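PDB 4EUO: ABC transporter, substrate binding protein (Polyamine) from Agrobacterium tumefaciens, which binds gamma-aminobutyric acid (GABA) selectively in the periplasm, probably delivering it to an ABC transporter for uptake. Local coordinates for residues A[3-8]-A[226-231]; A[79-84]-A[243-248]; A[146-151]-A[155-160]; A[294-297]-A[303-306]. One frame throughout, in Å; residues are numbered along the deposited sequence. Where two conformers were deposited one is given.

Interaction 1 of 4, residues A[3-8]-A[226-231]; sequences LVFSSW and DSLVVP. With ABU (gamma-amino-butanoic acid), chain E.
W8 and D226 meet at the ligand pocket of a periplasmic solute-binding protein of the class D group, and F5 meets L228 behind them. The strands 3-6 and 215-229 belong to one mixed sheet but are not direct neighbours. Strand 56-60 pairs with both. The facing pieces run nearly antiparallel, 167° apart, and the CA atoms of F5 and V230 stay 9.7 Å apart. Side chains alone bridge this width.

The packed end is apolar and buried. The F5 ring offers its edge: CE1 meets L228 CD2 at 3.9 Å, with the methyl close to the ring plane. The CG of F5 stands anti to the backbone N (chi1 175°), and this carries the ring out towards L228. Around the pair, V56 touches F5, S98 touches L228, and F243 of helix 237-247 meets the F5 ring.

The pocket end is polar and looser. W8 is partly exposed there, while D226 is buried. W8 NE1 comes within 3.1 Å of D226 OD2, but the angle is poor and this is not a hydrogen bond. The indole N-H is used by D58 OD1 instead. The indole and carboxylate planes lie 45° apart. Bound gamma-amino-butanoic acid fills the corner between them, with its CB over one indole face. Y262, T12 and R203 also bond the ligand. D226 takes the ammonium end with both carboxylate oxygens, an arrangement that probably balances the ammonium charge. The ligand N gives a bond of 2.8 Å to D226 OD1 and a weak one of 3.1 Å to D226 OD2.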
# COMPACT_ATOMS: atom_id res chain seq x y z
N LEU A 3 -22.64 2.02 6.78
CA LEU A 3 -21.37 1.31 6.96
C LEU A 3 -20.26 2.33 6.75
O LEU A 3 -20.35 3.14 5.84
CB LEU A 3 -21.27 0.20 5.90
CG LEU A 3 -20.04 -0.66 6.00
CD1 LEU A 3 -20.36 -1.98 6.59
CD2 LEU A 3 -19.40 -0.83 4.63
N VAL A 4 -19.19 2.25 7.57
CA VAL A 4 -18.07 3.17 7.44
C VAL A 4 -16.83 2.41 6.92
O VAL A 4 -16.43 1.40 7.50
CB VAL A 4 -17.74 3.87 8.77
CG1 VAL A 4 -16.50 4.75 8.62
CG2 VAL A 4 -18.93 4.69 9.28
N PHE A 5 -16.27 2.92 5.83
CA PHE A 5 -15.07 2.39 5.19
C PHE A 5 -13.91 3.33 5.40
O PHE A 5 -14.02 4.50 5.08
CB PHE A 5 -15.34 2.16 3.69
CG PHE A 5 -14.12 1.73 2.91
CD1 PHE A 5 -13.54 0.49 3.12
CD2 PHE A 5 -13.54 2.57 1.97
CE1 PHE A 5 -12.41 0.08 2.39
CE2 PHE A 5 -12.41 2.16 1.25
CZ PHE A 5 -11.88 0.91 1.46
N SER A 6 -12.82 2.81 6.00
CA SER A 6 -11.61 3.60 6.23
C SER A 6 -10.52 3.18 5.27
O SER A 6 -10.25 1.99 5.12
CB SER A 6 -11.11 3.41 7.65
OG SER A 6 -9.87 4.08 7.86
N SER A 7 -9.86 4.15 4.66
CA SER A 7 -8.75 3.87 3.75
C SER A 7 -7.72 5.00 3.84
O SER A 7 -7.68 5.72 4.84
CB SER A 7 -9.26 3.55 2.34
OG SER A 7 -8.19 3.08 1.54
N TRP A 8 -6.87 5.14 2.83
CA TRP A 8 -5.68 5.93 2.90
C TRP A 8 -5.85 7.35 2.41
O TRP A 8 -4.85 8.06 2.26
CB TRP A 8 -4.57 5.17 2.13
CG TRP A 8 -4.29 3.85 2.78
CD1 TRP A 8 -4.94 2.67 2.55
CD2 TRP A 8 -3.37 3.60 3.85
NE1 TRP A 8 -4.50 1.70 3.42
CE2 TRP A 8 -3.55 2.25 4.24
CE3 TRP A 8 -2.45 4.40 4.55
CZ2 TRP A 8 -2.78 1.66 5.26
CZ3 TRP A 8 -1.72 3.82 5.58
CH2 TRP A 8 -1.87 2.46 5.91
N ASP A 226 -2.39 -4.49 -0.07
CA ASP A 226 -3.24 -4.10 1.04
C ASP A 226 -4.31 -5.17 1.22
O ASP A 226 -4.57 -5.98 0.30
CB ASP A 226 -3.90 -2.75 0.82
CG ASP A 226 -3.02 -1.56 1.21
OD1 ASP A 226 -1.80 -1.74 1.41
OD2 ASP A 226 -3.58 -0.43 1.35
N SER A 227 -4.99 -5.11 2.36
CA SER A 227 -6.02 -6.06 2.73
C SER A 227 -7.23 -5.32 3.24
O SER A 227 -7.13 -4.17 3.69
CB SER A 227 -5.52 -6.92 3.88
OG SER A 227 -4.31 -7.56 3.52
N LEU A 228 -8.38 -6.01 3.22
CA LEU A 228 -9.60 -5.51 3.87
C LEU A 228 -9.81 -6.33 5.12
O LEU A 228 -9.71 -7.57 5.10
CB LEU A 228 -10.82 -5.61 2.97
CG LEU A 228 -10.73 -4.83 1.69
CD1 LEU A 228 -11.99 -4.99 0.87
CD2 LEU A 228 -10.44 -3.31 1.93
N VAL A 229 -10.05 -5.62 6.25
CA VAL A 229 -10.29 -6.21 7.55
C VAL A 229 -11.48 -5.55 8.22
O VAL A 229 -11.92 -4.47 7.80
CB VAL A 229 -9.04 -6.13 8.45
CG1 VAL A 229 -7.87 -6.85 7.81
CG2 VAL A 229 -8.66 -4.68 8.77
N VAL A 230 -11.98 -6.23 9.26
CA VAL A 230 -13.13 -5.76 10.02
C VAL A 230 -12.73 -5.65 11.47
O VAL A 230 -12.47 -6.66 12.10
CB VAL A 230 -14.29 -6.76 9.84
CG1 VAL A 230 -15.50 -6.31 10.68
CG2 VAL A 230 -14.69 -6.89 8.38
N PRO A 231 -12.66 -4.43 12.02
CA PRO A 231 -12.24 -4.31 13.43
C PRO A 231 -13.16 -5.05 14.40
O PRO A 231 -14.39 -5.00 14.23
CB PRO A 231 -12.23 -2.81 13.68
CG PRO A 231 -12.00 -2.22 12.32
CD PRO A 231 -12.80 -3.11 11.39
N ABU E . -0.79 0.82 1.61
CD ABU E . -0.86 1.30 0.23
CB ABU E . -1.72 2.54 0.11
CG ABU E . -1.79 2.96 -1.31
C ABU E . -2.51 4.27 -1.57
O ABU E . -2.29 4.87 -2.74
OXT ABU E . -3.23 4.88 -0.67

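Interaction 2 of 4, residues A[79-84]-A[243-248]; sequences SVIDKT and FIALAT
I81 lies against the flank of helix 237-247, where I244 and A245 form a shallow step. This is loop-on-helix packing in the solute-binding protein fold. The segment 79-84 has no regular structure. It follows helix 61-67 and precedes strand 96-107 in the chain. The close approach, 4.6 Å between the CA atoms of I81 and A245, is consistent with the small side chain of A245.

The main bump is the ethyl arm of I81. Its CG1 rests over the backbone N of A245 at 3.9 Å. Its tip, CD1, goes on to the branch of I244 and meets CG2 at 3.7 Å. The CG2 of I244 stands anti to the backbone N, which puts this methyl on the side that I81 approaches. The two isoleucines cross at a slant. L86 also touches I81, while L76 and V96 pack on I244.

A245 is the smaller bump. Its CB points at the loop and fits between the V80 carbonyl and the I81 side chain. It lies 3.8 Å from V80 O. V80 CG1 reaches the same methyl more distantly, at 4.4 Å, and V80 itself is exposed.

Each segment also fixes its own shape. D82 OD1 accepts from T84 N, an Asx turn, and from T84 OG1. At the helix end I244 O accepts two bonds from opposite faces of its plane, from T248 N and, at 2.8 Å, from T248 OG1.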
# COMPACT_ATOMS: atom_id res chain seq x y z
N SER A 79 -18.48 -17.88 4.53
CA SER A 79 -19.71 -18.43 3.95
C SER A 79 -20.35 -17.30 3.12
O SER A 79 -21.21 -17.55 2.28
CB SER A 79 -20.66 -18.94 5.04
OG SER A 79 -21.37 -17.89 5.68
N VAL A 80 -19.90 -16.04 3.36
CA VAL A 80 -20.37 -14.86 2.65
C VAL A 80 -19.28 -14.43 1.64
O VAL A 80 -19.60 -14.14 0.48
CB VAL A 80 -20.73 -13.73 3.64
CG1 VAL A 80 -21.03 -12.43 2.92
CG2 VAL A 80 -21.92 -14.15 4.51
N ILE A 81 -18.02 -14.31 2.09
CA ILE A 81 -16.91 -13.94 1.21
C ILE A 81 -16.46 -15.25 0.54
O ILE A 81 -16.02 -16.18 1.22
CB ILE A 81 -15.79 -13.25 2.02
CG1 ILE A 81 -16.28 -11.93 2.66
CG2 ILE A 81 -14.55 -12.99 1.12
CD1 ILE A 81 -15.54 -11.57 3.93
N ASP A 82 -16.52 -15.28 -0.76
CA ASP A 82 -16.13 -16.45 -1.55
C ASP A 82 -14.67 -16.33 -1.91
O ASP A 82 -14.32 -15.55 -2.79
CB ASP A 82 -17.02 -16.55 -2.80
CG ASP A 82 -16.65 -17.69 -3.75
OD1 ASP A 82 -15.86 -18.57 -3.34
OD2 ASP A 82 -17.14 -17.68 -4.90
N LYS A 83 -13.83 -17.11 -1.25
CA LYS A 83 -12.39 -17.04 -1.48
C LYS A 83 -11.95 -17.69 -2.80
O LYS A 83 -10.78 -17.59 -3.16
CB LYS A 83 -11.59 -17.58 -0.28
CG LYS A 83 -11.79 -19.07 0.02
CD LYS A 83 -10.85 -19.60 1.10
CE LYS A 83 -11.27 -19.26 2.52
NZ LYS A 83 -10.47 -20.01 3.52
N THR A 84 -12.88 -18.37 -3.50
CA THR A 84 -12.51 -19.07 -4.74
C THR A 84 -11.91 -18.25 -5.85
O THR A 84 -11.18 -18.81 -6.64
CB THR A 84 -13.57 -20.06 -5.23
OG1 THR A 84 -14.68 -19.36 -5.74
CG2 THR A 84 -13.99 -21.07 -4.16
N PHE A 243 -19.75 -6.12 2.39
CA PHE A 243 -18.99 -5.10 1.70
C PHE A 243 -17.68 -5.69 1.18
O PHE A 243 -17.32 -5.40 0.03
CB PHE A 243 -18.73 -3.91 2.64
CG PHE A 243 -17.96 -2.80 1.96
CD1 PHE A 243 -18.62 -1.83 1.22
CD2 PHE A 243 -16.57 -2.78 1.97
CE1 PHE A 243 -17.91 -0.82 0.56
CE2 PHE A 243 -15.86 -1.76 1.32
CZ PHE A 243 -16.52 -0.81 0.59
N ILE A 244 -17.02 -6.52 2.00
CA ILE A 244 -15.76 -7.13 1.56
C ILE A 244 -16.02 -8.07 0.38
O ILE A 244 -15.28 -8.05 -0.62
CB ILE A 244 -15.06 -7.81 2.72
CG1 ILE A 244 -14.57 -6.74 3.73
CG2 ILE A 244 -13.90 -8.68 2.21
CD1 ILE A 244 -13.88 -7.30 4.95
N ALA A 245 -17.15 -8.83 0.43
CA ALA A 245 -17.48 -9.73 -0.68
C ALA A 245 -17.69 -8.91 -1.96
O ALA A 245 -17.24 -9.32 -3.04
CB ALA A 245 -18.75 -10.50 -0.33
N LEU A 246 -18.33 -7.75 -1.86
CA LEU A 246 -18.56 -6.89 -2.99
C LEU A 246 -17.23 -6.27 -3.50
O LEU A 246 -16.92 -6.33 -4.68
CB LEU A 246 -19.60 -5.82 -2.62
CG LEU A 246 -19.98 -4.78 -3.70
CD1 LEU A 246 -18.94 -3.65 -3.86
CD2 LEU A 246 -20.38 -5.41 -5.04
N ALA A 247 -16.47 -5.65 -2.58
CA ALA A 247 -15.24 -4.94 -2.97
C ALA A 247 -14.21 -5.84 -3.64
O ALA A 247 -13.39 -5.36 -4.45
CB ALA A 247 -14.63 -4.32 -1.72
N THR A 248 -14.23 -7.13 -3.28
CA THR A 248 -13.28 -8.10 -3.82
C THR A 248 -13.83 -8.91 -4.99
O THR A 248 -13.12 -9.78 -5.51
CB THR A 248 -12.69 -8.99 -2.75
OG1 THR A 248 -13.73 -9.79 -2.18
CG2 THR A 248 -11.96 -8.21 -1.66

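Interaction 3 of 4, residues A[146-151]-A[155-160]; sequences ALLADG and DKLYPL
L147 faces the loop 155-160 from the last turn of helix 142-149, and it meets two leucines there. Its CB is already in contact: L157 CD2 sits 3.7 Å away. The CG of L147 lies anti to the carbonyl carbon (chi1 -71°). From there the CD1 branch runs on between the two loop residues. CD1 meets L160 CD2 at 3.9 Å and has L157 CD2 a little farther off, at 4.2 Å. One methyl of L157, CD2, therefore touches both the base and one tip of L147. L157 slants across L147, while L160 meets it at about a right angle.

L148, the next residue on the helix, adds a looser touch. Its CD2 is 4.3 Å from L157 CD1. L157 thus turns CD2 to L147 and CD1 to L148. The contact is wholly apolar. A165 and R164 of helix 162-170 also touch L147, and W297 packs on L160.

The backbone turns sharply between these partners. D150 is the first residue to leave helical angles, and its carboxylate forms a salt bridge with R164. G151 has positive phi and donates its N to L148 O at 3.0 Å, while V152 N reaches back to L147 O. A cis peptide bond before P159 bends the returning loop. The arrangement is that of a helix ended by a Schellman motif, with apolar side chains of the following loop folded back on its last turn.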
# COMPACT_ATOMS: atom_id res chain seq x y z
N ALA A 146 16.86 -0.01 0.56
CA ALA A 146 18.22 0.29 1.01
C ALA A 146 19.13 -0.93 0.76
O ALA A 146 20.27 -0.76 0.29
CB ALA A 146 18.20 0.62 2.49
N LEU A 147 18.65 -2.13 1.03
CA LEU A 147 19.44 -3.33 0.84
C LEU A 147 19.71 -3.56 -0.63
O LEU A 147 20.85 -3.89 -1.00
CB LEU A 147 18.74 -4.53 1.50
CG LEU A 147 18.76 -4.50 3.03
CD1 LEU A 147 17.70 -5.40 3.61
CD2 LEU A 147 20.16 -4.84 3.59
N LEU A 148 18.70 -3.37 -1.49
CA LEU A 148 18.89 -3.50 -2.94
C LEU A 148 19.87 -2.47 -3.43
O LEU A 148 20.73 -2.81 -4.26
CB LEU A 148 17.57 -3.34 -3.69
CG LEU A 148 16.52 -4.43 -3.41
CD1 LEU A 148 15.13 -3.95 -3.82
CD2 LEU A 148 16.88 -5.75 -4.08
N ALA A 149 19.78 -1.23 -2.95
CA ALA A 149 20.71 -0.16 -3.34
C ALA A 149 22.12 -0.52 -2.91
O ALA A 149 23.08 -0.08 -3.57
CB ALA A 149 20.29 1.13 -2.69
N ASP A 150 22.26 -1.31 -1.82
CA ASP A 150 23.55 -1.74 -1.28
C ASP A 150 24.05 -3.05 -1.91
O ASP A 150 25.01 -3.63 -1.41
CB ASP A 150 23.51 -1.84 0.25
CG ASP A 150 24.88 -1.80 0.89
OD1 ASP A 150 25.72 -0.96 0.45
OD2 ASP A 150 25.07 -2.51 1.89
N GLY A 151 23.39 -3.51 -2.96
CA GLY A 151 23.87 -4.66 -3.71
C GLY A 151 23.29 -6.01 -3.36
O GLY A 151 23.66 -7.00 -3.99
N ASP A 155 16.47 -12.13 -4.50
CA ASP A 155 16.17 -13.38 -3.84
C ASP A 155 16.86 -13.61 -2.51
O ASP A 155 16.54 -14.61 -1.86
CB ASP A 155 16.35 -14.59 -4.80
CG ASP A 155 17.59 -14.62 -5.66
OD1 ASP A 155 17.57 -15.32 -6.71
OD2 ASP A 155 18.57 -13.91 -5.32
N LYS A 156 17.74 -12.70 -2.08
CA LYS A 156 18.48 -12.88 -0.83
C LYS A 156 18.14 -11.81 0.23
O LYS A 156 18.88 -11.65 1.19
CB LYS A 156 20.00 -12.87 -1.09
CG LYS A 156 20.46 -13.94 -2.09
CD LYS A 156 21.14 -15.13 -1.42
CE LYS A 156 22.63 -14.96 -1.26
NZ LYS A 156 23.24 -16.09 -0.52
N LEU A 157 17.00 -11.13 0.10
CA LEU A 157 16.66 -10.09 1.05
C LEU A 157 16.31 -10.60 2.43
O LEU A 157 16.62 -9.93 3.41
CB LEU A 157 15.45 -9.28 0.55
CG LEU A 157 15.79 -8.31 -0.57
CD1 LEU A 157 14.51 -7.83 -1.22
CD2 LEU A 157 16.59 -7.09 -0.04
N TYR A 158 15.64 -11.76 2.51
CA TYR A 158 15.15 -12.27 3.78
C TYR A 158 15.96 -13.44 4.33
O TYR A 158 16.33 -14.32 3.55
CB TYR A 158 13.67 -12.66 3.68
CG TYR A 158 12.81 -11.50 3.23
CD1 TYR A 158 12.41 -10.52 4.12
CD2 TYR A 158 12.45 -11.36 1.89
CE1 TYR A 158 11.68 -9.42 3.71
CE2 TYR A 158 11.76 -10.23 1.45
CZ TYR A 158 11.37 -9.27 2.37
OH TYR A 158 10.62 -8.19 1.95
N PRO A 159 16.23 -13.49 5.64
CA PRO A 159 15.84 -12.50 6.67
C PRO A 159 16.56 -11.18 6.50
O PRO A 159 17.69 -11.14 6.06
CB PRO A 159 16.20 -13.20 7.99
CG PRO A 159 17.36 -14.09 7.62
CD PRO A 159 17.05 -14.58 6.22
N LEU A 160 15.89 -10.10 6.85
CA LEU A 160 16.46 -8.79 6.64
C LEU A 160 17.71 -8.53 7.45
O LEU A 160 17.73 -8.83 8.64
CB LEU A 160 15.44 -7.72 6.99
CG LEU A 160 14.18 -7.68 6.13
CD1 LEU A 160 13.16 -6.76 6.77
CD2 LEU A 160 14.48 -7.32 4.66

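Interaction 4 of 4, residues A[294-297]-A[303-306]; sequences MNYW and EIGE
W297 and I304 lie on two short-linked helices near the C-terminus, 294-299 and 301-313. Both segments are helical throughout, and five residues separate them along the chain. The CA atoms of W297 and I304 are the nearest across the contact, 7.7 Å apart. The side chains of W297 and I304 meet in this gap.

I304 fills the space from its side, with its CB directed at the other helix. Its two branches take different places on the indole of W297. The ethyl arm puts CD1 over one face, 4.0 Å from the centroid of the six-membered ring and 18° off the ring normal. This is a CH-pi contact. CD1 is offset toward the rim and lies 3.9 Å from both CD2 and CE3 of W297. The CG2 methyl goes to the outer end of the ring and meets CZ3 and CH2 of W297, each at 3.5 Å. With CG1 anti to the carbonyl carbon (chi1 -61°) and the arm extended beyond it (chi2 166°), CD1 reaches the indole face while CG2 is left for the outer ring atoms. The two side chains cross at about a right angle.

Y296 is a lesser partner. Its CE2 is 4.3 Å from I304 CD1. I143 of helix 142-149 touches both W297 and I304.

The polar groups of the aromatics turn to other partners: W297 NE1 to E144 OE2, and Y296 OH to L160 N. The contact therefore rests on dispersion and CH-pi attraction, while the indole's hydrogen bond to E144 comes from beyond it and probably limits the ring's rotation.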
# COMPACT_ATOMS: atom_id res chain seq x y z
N MET A 294 5.40 -9.97 3.10
CA MET A 294 4.56 -9.45 4.18
C MET A 294 4.36 -10.42 5.30
O MET A 294 4.10 -9.98 6.42
CB MET A 294 3.22 -8.98 3.64
CG MET A 294 3.36 -7.83 2.60
SD MET A 294 1.77 -7.15 2.17
CE MET A 294 0.94 -8.52 1.44
N ASN A 295 4.50 -11.73 5.02
CA ASN A 295 4.38 -12.71 6.10
C ASN A 295 5.61 -12.65 7.01
O ASN A 295 5.49 -12.71 8.23
CB ASN A 295 4.19 -14.08 5.51
CG ASN A 295 2.82 -14.23 4.90
OD1 ASN A 295 2.66 -14.76 3.80
ND2 ASN A 295 1.80 -13.73 5.60
N TYR A 296 6.78 -12.44 6.42
CA TYR A 296 7.99 -12.27 7.20
C TYR A 296 7.84 -11.04 8.10
O TYR A 296 8.12 -11.10 9.31
CB TYR A 296 9.21 -12.06 6.28
CG TYR A 296 10.47 -11.79 7.06
CD1 TYR A 296 11.26 -12.83 7.53
CD2 TYR A 296 10.89 -10.48 7.31
CE1 TYR A 296 12.41 -12.58 8.27
CE2 TYR A 296 12.02 -10.21 8.04
CZ TYR A 296 12.79 -11.26 8.52
OH TYR A 296 13.89 -10.99 9.26
N TRP A 297 7.37 -9.93 7.53
CA TRP A 297 7.15 -8.73 8.32
C TRP A 297 6.09 -8.98 9.40
O TRP A 297 6.29 -8.55 10.55
CB TRP A 297 6.74 -7.56 7.41
CG TRP A 297 7.92 -6.81 6.86
CD1 TRP A 297 8.71 -7.16 5.80
CD2 TRP A 297 8.40 -5.57 7.35
NE1 TRP A 297 9.65 -6.18 5.58
CE2 TRP A 297 9.48 -5.18 6.51
CE3 TRP A 297 7.97 -4.68 8.34
CZ2 TRP A 297 10.14 -3.96 6.67
CZ3 TRP A 297 8.62 -3.47 8.49
CH2 TRP A 297 9.69 -3.12 7.67
N GLU A 303 9.10 -6.02 16.41
CA GLU A 303 10.53 -5.84 16.56
C GLU A 303 11.14 -4.97 15.48
O GLU A 303 11.96 -4.10 15.76
CB GLU A 303 11.24 -7.18 16.67
CG GLU A 303 12.67 -7.09 17.17
CD GLU A 303 12.96 -6.25 18.40
OE1 GLU A 303 12.19 -6.33 19.38
OE2 GLU A 303 13.99 -5.53 18.39
N ILE A 304 10.71 -5.18 14.23
CA ILE A 304 11.23 -4.31 13.18
C ILE A 304 10.77 -2.88 13.45
O ILE A 304 11.58 -1.95 13.32
CB ILE A 304 10.80 -4.79 11.77
CG1 ILE A 304 11.31 -6.21 11.47
CG2 ILE A 304 11.29 -3.79 10.73
CD1 ILE A 304 10.64 -6.84 10.25
N GLY A 305 9.52 -2.70 13.87
CA GLY A 305 9.02 -1.36 14.16
C GLY A 305 9.84 -0.65 15.22
O GLY A 305 10.24 0.51 15.07
N GLU A 306 10.15 -1.35 16.32
CA GLU A 306 10.96 -0.76 17.40
C GLU A 306 12.31 -0.31 16.87
O GLU A 306 12.75 0.82 17.12
CB GLU A 306 11.16 -1.79 18.53
CG GLU A 306 9.91 -1.93 19.38
CD GLU A 306 10.03 -2.78 20.64
OE1 GLU A 306 11.16 -2.97 21.15
OE2 GLU A 306 8.97 -3.22 21.14

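Overall arrangement
Interactions 1 and 2 share one neighbourhood. Strand 215-229 leads into helix 237-247, and F5, L228 and V230 pack directly on F243, A247 and I244, respectively. Interaction 1 is buried and alone holds the ligand, joining apolar packing to charge. Interaction 2 is more peripheral, with V80 exposed at its edge and van der Waals contact across it, mostly between apolar side chains. Interactions 3 and 4 form a second cluster. Y158 and Y296 meet, L160 packs on W297, and a probable hydrogen bond links L160 N to Y296 OH. Both are buried and apolar, but interaction 3 uses leucine methyls and interaction 4 an aromatic face. Interactions 1 and 3 lie on opposite sides of the chain's centre, about 31 Å apart between centres.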